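Local coordinates for protein indole-3-pyruvate decarboxylase (Azospirillum brasilense, PDB 2NXW) that decarboxylates indole-3-pyruvate to indole-3-acetaldehyde on the route to the plant hormone auxin, using thiamine diphosphate and a metal ion, at residues V203-E214 and Y332-A343; L367-D378 and V513-A521. All coordinates share one frame; numbering follows the deposited sequence.

Interaction 1: residues V203-E214 and Y332-A343; sequences VDRDALAACADE and YADIPLAGLVDA
Tyr332, Ile335, Leu340 and Ala343 pack against Ala207, Leu208, Cys211 and Ala212 in a mainly apolar contact at the margin of the central domain, in which helix 205-214 crosses helix 337-343 at -55° and also packs against the end of strand 330-333 and the turn after it. Tyr332 carries the largest share. Cys211 CB sits over the middle of its ring, 3.7 Å from the centroid, in a CH-pi contact, while Cys211 SG meets the ring obliquely. The side chain of Cys211 leaves the helix with SG anti to its own N (chi1 -179°), which brings SG within 4.0 Å of Leu340 CD1. At the far edge of the ring Tyr332 OH donates a short 2.6 Å bond to Glu214 OE1, whose carboxylate is turned 67° from the ring. A phenylalanine in place of Tyr332 would probably leave the Glu214 carboxylate without this donor. Further along, Leu208 CD1 lies against the first turns of helix 337-343, 3.5 Å from Gly339 O, with Ala343 CB also near. At the start of the helix 205-214, Asp204 N bonds Asp334 O at 3.0 Å, and Asp204 OD1 caps Ala207 N. Strand 324-327 lies alongside, Val325 touching Cys211 and Ile335, and Leu340 also touches Phe294 of strand 292-296.

Interaction 2: residues L367-D378 and V513-A521; sequences LQADGEPIAPMD and VRTRAELKA
Arg516, in the first turn of helix 516-521, is wrapped by the loop 367-375, and with Ile374 and Leu519 it has the most surface buried where this loop closes over a helix N-terminus opened by a Thr515-Glu518 capping box. Its guanidinium grips Asp370 side-on: NE bonds Asp370 OD1 at 3.0 Å within the guanidinium plane, and NH2 bonds the syn lone pair of Asp370 OD2 at 2.9 Å. Asp370 is set for this by an Asx turn, in which OD1 also accepts from Glu372 N, from the opposite face of the carboxylate to Arg516 NE. Gln368 CB and Glu372 CB lie over opposite faces of the guanidinium. On the far side, NH1 makes a long, weak bond to Asp378 OD1, completing a salt-bridge network in which two carboxylates share the guanidinium, Asp370 more firmly. The backbone joins in as well, Arg516 N bonding Glu372 O nearly end-on (3.0 Å) and Ala517 N bonding Asp370 O.

Ile374 goes deeper. Its CG1 is anti to the carbonyl carbon (chi1 -61°), which sets CD1 against the helix start, near the Val513 and Thr515 carbonyls, 3.8 Å from Val513 CG2 and 4.0 Å from Leu519 CB. Leu519 CD2 lies 3.8 Å from Asp378 O, and Leu519 also touches Ile379 of helix 376-388. Nearby a water accepts from Ile374 N at 2.9 Å and donates to Arg514 O at 2.6 Å.

Interaction 1 closes before interaction 2 opens along the chain, and the two lie on opposite sides of the chain's centre, their centres about 53 Å apart and their nearest atoms about 32 Å apart. They share no strand or sheet: interaction 1 includes strand 330-333, an outermost strand of the mixed sheet, while interaction 2 borders the parallel sheet that has strand 509-513 as an outermost strand. Helices 337-346 and 376-388 follow each other in the chain, so the link between them joins the two contacts, probably on the way from the central to the C-terminal part of the fold. Interaction 1 is away from the annotated sites, whereas in interaction 2 the side chain of Ile374 is about 12 Å from the bound thiamine diphosphate.

Interaction 1: residues V203-E214 and Y332-A343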
# COMPACT_ATOMS: atom_id res chain seq x y z
N VAL A 203 -9.94 -28.74 8.12
CA VAL A 203 -11.14 -28.79 8.95
C VAL A 203 -10.70 -29.16 10.36
O VAL A 203 -10.16 -30.25 10.57
CB VAL A 203 -12.16 -29.83 8.46
CG1 VAL A 203 -13.35 -29.88 9.41
CG2 VAL A 203 -12.62 -29.49 7.05
N ASP A 204 -10.92 -28.26 11.30
CA ASP A 204 -10.53 -28.49 12.69
C ASP A 204 -11.71 -29.08 13.47
O ASP A 204 -12.58 -28.34 13.92
CB ASP A 204 -10.09 -27.18 13.34
CG ASP A 204 -9.47 -27.39 14.69
OD1 ASP A 204 -9.81 -28.39 15.36
OD2 ASP A 204 -8.63 -26.55 15.09
N ARG A 205 -11.72 -30.40 13.62
CA ARG A 205 -12.79 -31.09 14.32
C ARG A 205 -12.93 -30.67 15.79
O ARG A 205 -14.04 -30.65 16.32
CB ARG A 205 -12.60 -32.60 14.24
CG ARG A 205 -12.66 -33.16 12.82
CD ARG A 205 -14.01 -32.87 12.17
N ASP A 206 -11.82 -30.35 16.43
CA ASP A 206 -11.86 -29.93 17.83
C ASP A 206 -12.51 -28.56 17.94
O ASP A 206 -13.36 -28.34 18.80
CB ASP A 206 -10.46 -29.89 18.44
CG ASP A 206 -9.85 -31.28 18.60
OD1 ASP A 206 -10.54 -32.16 19.14
OD2 ASP A 206 -8.69 -31.48 18.19
N ALA A 207 -12.10 -27.65 17.06
CA ALA A 207 -12.64 -26.29 17.06
C ALA A 207 -14.11 -26.33 16.69
O ALA A 207 -14.90 -25.52 17.19
CB ALA A 207 -11.87 -25.42 16.07
N LEU A 208 -14.48 -27.26 15.81
CA LEU A 208 -15.86 -27.41 15.39
C LEU A 208 -16.75 -27.76 16.59
O LEU A 208 -17.80 -27.15 16.79
CB LEU A 208 -15.97 -28.52 14.34
CG LEU A 208 -17.38 -28.89 13.87
CD1 LEU A 208 -18.09 -27.65 13.32
CD2 LEU A 208 -17.30 -29.97 12.80
N ALA A 209 -16.31 -28.73 17.38
CA ALA A 209 -17.06 -29.15 18.56
C ALA A 209 -17.19 -28.04 19.59
O ALA A 209 -18.28 -27.77 20.11
CB ALA A 209 -16.39 -30.38 19.18
N ALA A 210 -16.07 -27.38 19.89
CA ALA A 210 -16.06 -26.29 20.85
C ALA A 210 -16.94 -25.14 20.36
O ALA A 210 -17.72 -24.57 21.13
CB ALA A 210 -14.63 -25.80 21.06
N CYS A 211 -16.82 -24.82 19.08
CA CYS A 211 -17.61 -23.75 18.49
C CYS A 211 -19.11 -24.04 18.59
O CYS A 211 -19.89 -23.20 19.02
CB CYS A 211 -17.21 -23.57 17.02
SG CYS A 211 -18.09 -22.26 16.17
N ALA A 212 -19.51 -25.24 18.19
CA ALA A 212 -20.91 -25.63 18.25
C ALA A 212 -21.47 -25.47 19.67
O ALA A 212 -22.57 -24.96 19.86
CB ALA A 212 -21.09 -27.07 17.78
N ASP A 213 -20.70 -25.91 20.67
CA ASP A 213 -21.16 -25.79 22.05
C ASP A 213 -21.32 -24.33 22.45
O ASP A 213 -22.31 -23.95 23.08
CB ASP A 213 -20.17 -26.45 23.03
CG ASP A 213 -20.20 -27.96 22.96
OD1 ASP A 213 -21.18 -28.54 22.44
OD2 ASP A 213 -19.23 -28.59 23.45
N GLU A 214 -20.35 -23.50 22.07
CA GLU A 214 -20.39 -22.09 22.42
C GLU A 214 -21.55 -21.36 21.74
O GLU A 214 -22.21 -20.53 22.35
CB GLU A 214 -19.08 -21.39 22.06
CG GLU A 214 -18.93 -20.05 22.76
CD GLU A 214 -17.69 -19.30 22.34
OE1 GLU A 214 -16.71 -19.93 21.88
OE2 GLU A 214 -17.69 -18.05 22.48
N TYR A 332 -12.86 -18.94 15.31
CA TYR A 332 -12.55 -20.35 15.10
C TYR A 332 -12.26 -20.49 13.61
O TYR A 332 -13.08 -20.12 12.77
CB TYR A 332 -13.76 -21.22 15.44
CG TYR A 332 -14.08 -21.32 16.91
CD1 TYR A 332 -13.42 -22.23 17.73
CD2 TYR A 332 -15.09 -20.54 17.48
CE1 TYR A 332 -13.75 -22.37 19.08
CE2 TYR A 332 -15.42 -20.67 18.82
CZ TYR A 332 -14.75 -21.58 19.61
OH TYR A 332 -15.10 -21.71 20.94
N ALA A 333 -11.08 -21.01 13.28
CA ALA A 333 -10.70 -21.19 11.89
C ALA A 333 -10.96 -22.61 11.42
O ALA A 333 -11.13 -23.52 12.23
CB ALA A 333 -9.22 -20.82 11.70
N ASP A 334 -10.98 -22.80 10.11
CA ASP A 334 -11.20 -24.11 9.50
C ASP A 334 -12.51 -24.77 9.92
O ASP A 334 -12.54 -25.93 10.33
CB ASP A 334 -10.02 -25.04 9.81
CG ASP A 334 -8.69 -24.43 9.41
OD1 ASP A 334 -8.66 -23.68 8.40
OD2 ASP A 334 -7.68 -24.69 10.09
N ILE A 335 -13.60 -24.02 9.79
CA ILE A 335 -14.92 -24.52 10.13
C ILE A 335 -15.84 -24.34 8.94
O ILE A 335 -16.35 -23.24 8.70
CB ILE A 335 -15.52 -23.79 11.34
CG1 ILE A 335 -14.66 -24.07 12.58
CG2 ILE A 335 -16.97 -24.21 11.54
CD1 ILE A 335 -15.26 -23.59 13.88
N PRO A 336 -16.05 -25.40 8.14
CA PRO A 336 -16.94 -25.30 6.98
C PRO A 336 -18.36 -25.12 7.49
O PRO A 336 -18.72 -25.69 8.52
CB PRO A 336 -16.73 -26.63 6.27
CG PRO A 336 -16.36 -27.57 7.39
CD PRO A 336 -15.45 -26.74 8.25
N LEU A 337 -19.15 -24.32 6.80
CA LEU A 337 -20.52 -24.07 7.22
C LEU A 337 -21.33 -25.37 7.35
O LEU A 337 -22.08 -25.54 8.31
CB LEU A 337 -21.21 -23.12 6.24
CG LEU A 337 -22.52 -22.51 6.75
CD1 LEU A 337 -22.23 -21.63 7.96
CD2 LEU A 337 -23.18 -21.69 5.66
N ALA A 338 -21.18 -26.28 6.39
CA ALA A 338 -21.92 -27.53 6.44
C ALA A 338 -21.56 -28.31 7.70
O ALA A 338 -22.42 -28.95 8.30
CB ALA A 338 -21.62 -28.37 5.20
N GLY A 339 -20.29 -28.23 8.10
CA GLY A 339 -19.84 -28.93 9.29
C GLY A 339 -20.40 -28.34 10.57
O GLY A 339 -20.76 -29.07 11.50
N LEU A 340 -20.47 -27.01 10.62
CA LEU A 340 -21.02 -26.33 11.79
C LEU A 340 -22.49 -26.70 11.94
O LEU A 340 -22.96 -26.98 13.04
CB LEU A 340 -20.88 -24.82 11.63
CG LEU A 340 -21.58 -23.99 12.71
CD1 LEU A 340 -20.89 -24.22 14.05
CD2 LEU A 340 -21.55 -22.51 12.33
N VAL A 341 -23.22 -26.70 10.83
CA VAL A 341 -24.64 -27.04 10.86
C VAL A 341 -24.83 -28.47 11.36
O VAL A 341 -25.69 -28.73 12.20
CB VAL A 341 -25.28 -26.86 9.46
CG1 VAL A 341 -26.71 -27.40 9.46
CG2 VAL A 341 -25.30 -25.38 9.10
N ASP A 342 -24.04 -29.41 10.84
CA ASP A 342 -24.16 -30.79 11.29
C ASP A 342 -23.84 -30.93 12.78
O ASP A 342 -24.51 -31.69 13.49
CB ASP A 342 -23.24 -31.71 10.49
CG ASP A 342 -23.79 -32.04 9.12
OD1 ASP A 342 -25.02 -31.91 8.90
OD2 ASP A 342 -22.99 -32.46 8.25
N ALA A 343 -22.83 -30.20 13.24
CA ALA A 343 -22.43 -30.25 14.65
C ALA A 343 -23.52 -29.70 15.56
O ALA A 343 -23.74 -30.19 16.67
CB ALA A 343 -21.14 -29.48 14.86
O HOH W 1 -9.06 -24.11 13.97

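Interaction 2: residues L367-D378 and V513-A521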
# COMPACT_ATOMS: atom_id res chain seq x y z
N LEU A 367 -53.93 -3.92 -9.88
CA LEU A 367 -53.54 -2.86 -10.79
C LEU A 367 -54.79 -2.18 -11.34
O LEU A 367 -55.72 -2.85 -11.78
CB LEU A 367 -52.74 -3.44 -11.97
CG LEU A 367 -52.54 -2.49 -13.16
CD1 LEU A 367 -51.52 -1.41 -12.79
CD2 LEU A 367 -52.06 -3.27 -14.37
N GLN A 368 -54.81 -0.85 -11.31
CA GLN A 368 -55.94 -0.10 -11.85
C GLN A 368 -55.58 0.15 -13.32
O GLN A 368 -54.86 1.09 -13.65
CB GLN A 368 -56.11 1.21 -11.09
CG GLN A 368 -56.33 0.99 -9.61
CD GLN A 368 -57.62 0.24 -9.32
OE1 GLN A 368 -58.71 0.77 -9.54
NE2 GLN A 368 -57.50 -0.99 -8.84
N ALA A 369 -56.08 -0.71 -14.21
CA ALA A 369 -55.77 -0.60 -15.63
C ALA A 369 -56.53 0.52 -16.32
O ALA A 369 -57.48 0.28 -17.07
CB ALA A 369 -56.06 -1.94 -16.32
N ASP A 370 -56.09 1.75 -16.08
CA ASP A 370 -56.75 2.93 -16.63
C ASP A 370 -55.82 3.86 -17.39
O ASP A 370 -54.71 3.49 -17.76
CB ASP A 370 -57.43 3.71 -15.50
CG ASP A 370 -56.46 4.09 -14.41
OD1 ASP A 370 -55.26 4.26 -14.73
OD2 ASP A 370 -56.89 4.23 -13.24
N GLY A 371 -56.26 5.10 -17.60
CA GLY A 371 -55.47 6.06 -18.35
C GLY A 371 -54.40 6.83 -17.59
O GLY A 371 -53.79 7.73 -18.16
N GLU A 372 -54.18 6.50 -16.32
CA GLU A 372 -53.17 7.20 -15.54
C GLU A 372 -51.75 6.75 -15.90
O GLU A 372 -51.56 5.65 -16.43
CB GLU A 372 -53.37 6.93 -14.04
CG GLU A 372 -54.64 7.51 -13.45
CD GLU A 372 -54.72 9.03 -13.58
OE1 GLU A 372 -53.67 9.70 -13.47
OE2 GLU A 372 -55.84 9.53 -13.79
N PRO A 373 -50.75 7.60 -15.64
CA PRO A 373 -49.37 7.23 -15.95
C PRO A 373 -48.93 6.06 -15.07
O PRO A 373 -49.58 5.72 -14.08
CB PRO A 373 -48.59 8.52 -15.68
CG PRO A 373 -49.45 9.26 -14.70
CD PRO A 373 -50.84 9.01 -15.23
N ILE A 374 -47.82 5.45 -15.44
CA ILE A 374 -47.29 4.31 -14.71
C ILE A 374 -46.30 4.68 -13.62
O ILE A 374 -45.43 5.53 -13.82
CB ILE A 374 -46.58 3.37 -15.70
CG1 ILE A 374 -47.57 2.88 -16.75
CG2 ILE A 374 -45.94 2.18 -14.97
CD1 ILE A 374 -46.88 2.39 -18.02
N ALA A 375 -46.45 4.04 -12.46
CA ALA A 375 -45.53 4.23 -11.35
C ALA A 375 -44.91 2.85 -11.11
O ALA A 375 -45.48 1.83 -11.50
CB ALA A 375 -46.28 4.70 -10.10
N PRO A 376 -43.72 2.80 -10.48
CA PRO A 376 -43.10 1.50 -10.23
C PRO A 376 -44.03 0.50 -9.53
O PRO A 376 -44.05 -0.69 -9.86
CB PRO A 376 -41.89 1.86 -9.38
CG PRO A 376 -41.47 3.18 -9.96
CD PRO A 376 -42.80 3.90 -10.12
N MET A 377 -44.82 0.96 -8.56
CA MET A 377 -45.71 0.03 -7.87
C MET A 377 -46.78 -0.58 -8.78
O MET A 377 -47.29 -1.66 -8.50
CB MET A 377 -46.36 0.69 -6.65
CG MET A 377 -45.37 1.06 -5.55
SD MET A 377 -44.22 -0.25 -5.08
CE MET A 377 -45.27 -1.33 -4.13
N ASP A 378 -47.12 0.13 -9.86
CA ASP A 378 -48.10 -0.40 -10.80
C ASP A 378 -47.49 -1.58 -11.54
O ASP A 378 -48.18 -2.54 -11.88
CB ASP A 378 -48.52 0.68 -11.79
CG ASP A 378 -49.25 1.82 -11.12
OD1 ASP A 378 -50.18 1.53 -10.33
OD2 ASP A 378 -48.91 2.99 -11.39
N VAL A 513 -45.14 1.71 -23.43
CA VAL A 513 -46.42 1.90 -22.77
C VAL A 513 -46.35 3.11 -21.84
O VAL A 513 -45.34 3.33 -21.18
CB VAL A 513 -46.87 0.63 -21.98
CG1 VAL A 513 -47.11 -0.53 -22.95
CG2 VAL A 513 -45.82 0.23 -20.94
N ARG A 514 -47.43 3.90 -21.84
CA ARG A 514 -47.51 5.10 -21.00
C ARG A 514 -48.60 5.07 -19.94
O ARG A 514 -48.50 5.77 -18.93
CB ARG A 514 -47.70 6.34 -21.87
CG ARG A 514 -46.49 6.70 -22.71
CD ARG A 514 -46.69 8.04 -23.42
NE ARG A 514 -45.48 8.45 -24.13
CZ ARG A 514 -44.42 8.99 -23.53
NH1 ARG A 514 -44.43 9.20 -22.22
NH2 ARG A 514 -43.36 9.31 -24.25
N THR A 515 -49.66 4.29 -20.17
CA THR A 515 -50.74 4.22 -19.19
C THR A 515 -50.81 2.86 -18.51
O THR A 515 -50.25 1.86 -19.00
CB THR A 515 -52.11 4.48 -19.83
OG1 THR A 515 -52.42 3.42 -20.74
CG2 THR A 515 -52.09 5.79 -20.59
N ARG A 516 -51.50 2.82 -17.38
CA ARG A 516 -51.64 1.57 -16.66
C ARG A 516 -52.39 0.53 -17.48
O ARG A 516 -52.07 -0.66 -17.41
CB ARG A 516 -52.32 1.83 -15.32
CG ARG A 516 -51.45 2.70 -14.41
CD ARG A 516 -51.88 2.71 -12.97
NE ARG A 516 -53.13 3.44 -12.74
CZ ARG A 516 -53.49 3.92 -11.55
NH1 ARG A 516 -52.70 3.76 -10.50
NH2 ARG A 516 -54.66 4.54 -11.42
N ALA A 517 -53.36 0.97 -18.27
CA ALA A 517 -54.10 0.03 -19.12
C ALA A 517 -53.16 -0.55 -20.18
O ALA A 517 -53.20 -1.75 -20.45
CB ALA A 517 -55.29 0.74 -19.78
N GLU A 518 -52.31 0.28 -20.76
CA GLU A 518 -51.37 -0.20 -21.77
C GLU A 518 -50.38 -1.18 -21.14
O GLU A 518 -50.00 -2.17 -21.75
CB GLU A 518 -50.63 0.97 -22.41
CG GLU A 518 -51.54 1.84 -23.27
CD GLU A 518 -50.88 3.13 -23.71
OE1 GLU A 518 -49.82 3.51 -23.16
OE2 GLU A 518 -51.43 3.78 -24.62
N LEU A 519 -49.95 -0.89 -19.92
CA LEU A 519 -49.03 -1.78 -19.23
C LEU A 519 -49.66 -3.16 -19.02
O LEU A 519 -49.02 -4.19 -19.27
CB LEU A 519 -48.64 -1.19 -17.87
CG LEU A 519 -47.92 -2.10 -16.87
CD1 LEU A 519 -46.53 -2.45 -17.37
CD2 LEU A 519 -47.84 -1.39 -15.52
N LYS A 520 -50.91 -3.19 -18.57
CA LYS A 520 -51.58 -4.46 -18.32
C LYS A 520 -51.66 -5.27 -19.61
O LYS A 520 -51.35 -6.47 -19.61
CB LYS A 520 -52.98 -4.22 -17.75
CG LYS A 520 -53.57 -5.39 -16.97
CD LYS A 520 -54.27 -6.38 -17.88
CE LYS A 520 -54.97 -7.47 -17.07
NZ LYS A 520 -55.62 -8.47 -17.97
N ALA A 521 -52.07 -4.63 -20.69
CA ALA A 521 -52.19 -5.31 -21.98
C ALA A 521 -50.84 -5.81 -22.50
O ALA A 521 -50.73 -6.94 -22.98
CB ALA A 521 -52.82 -4.37 -23.02
O HOH W 2 -46.45 6.77 -17.59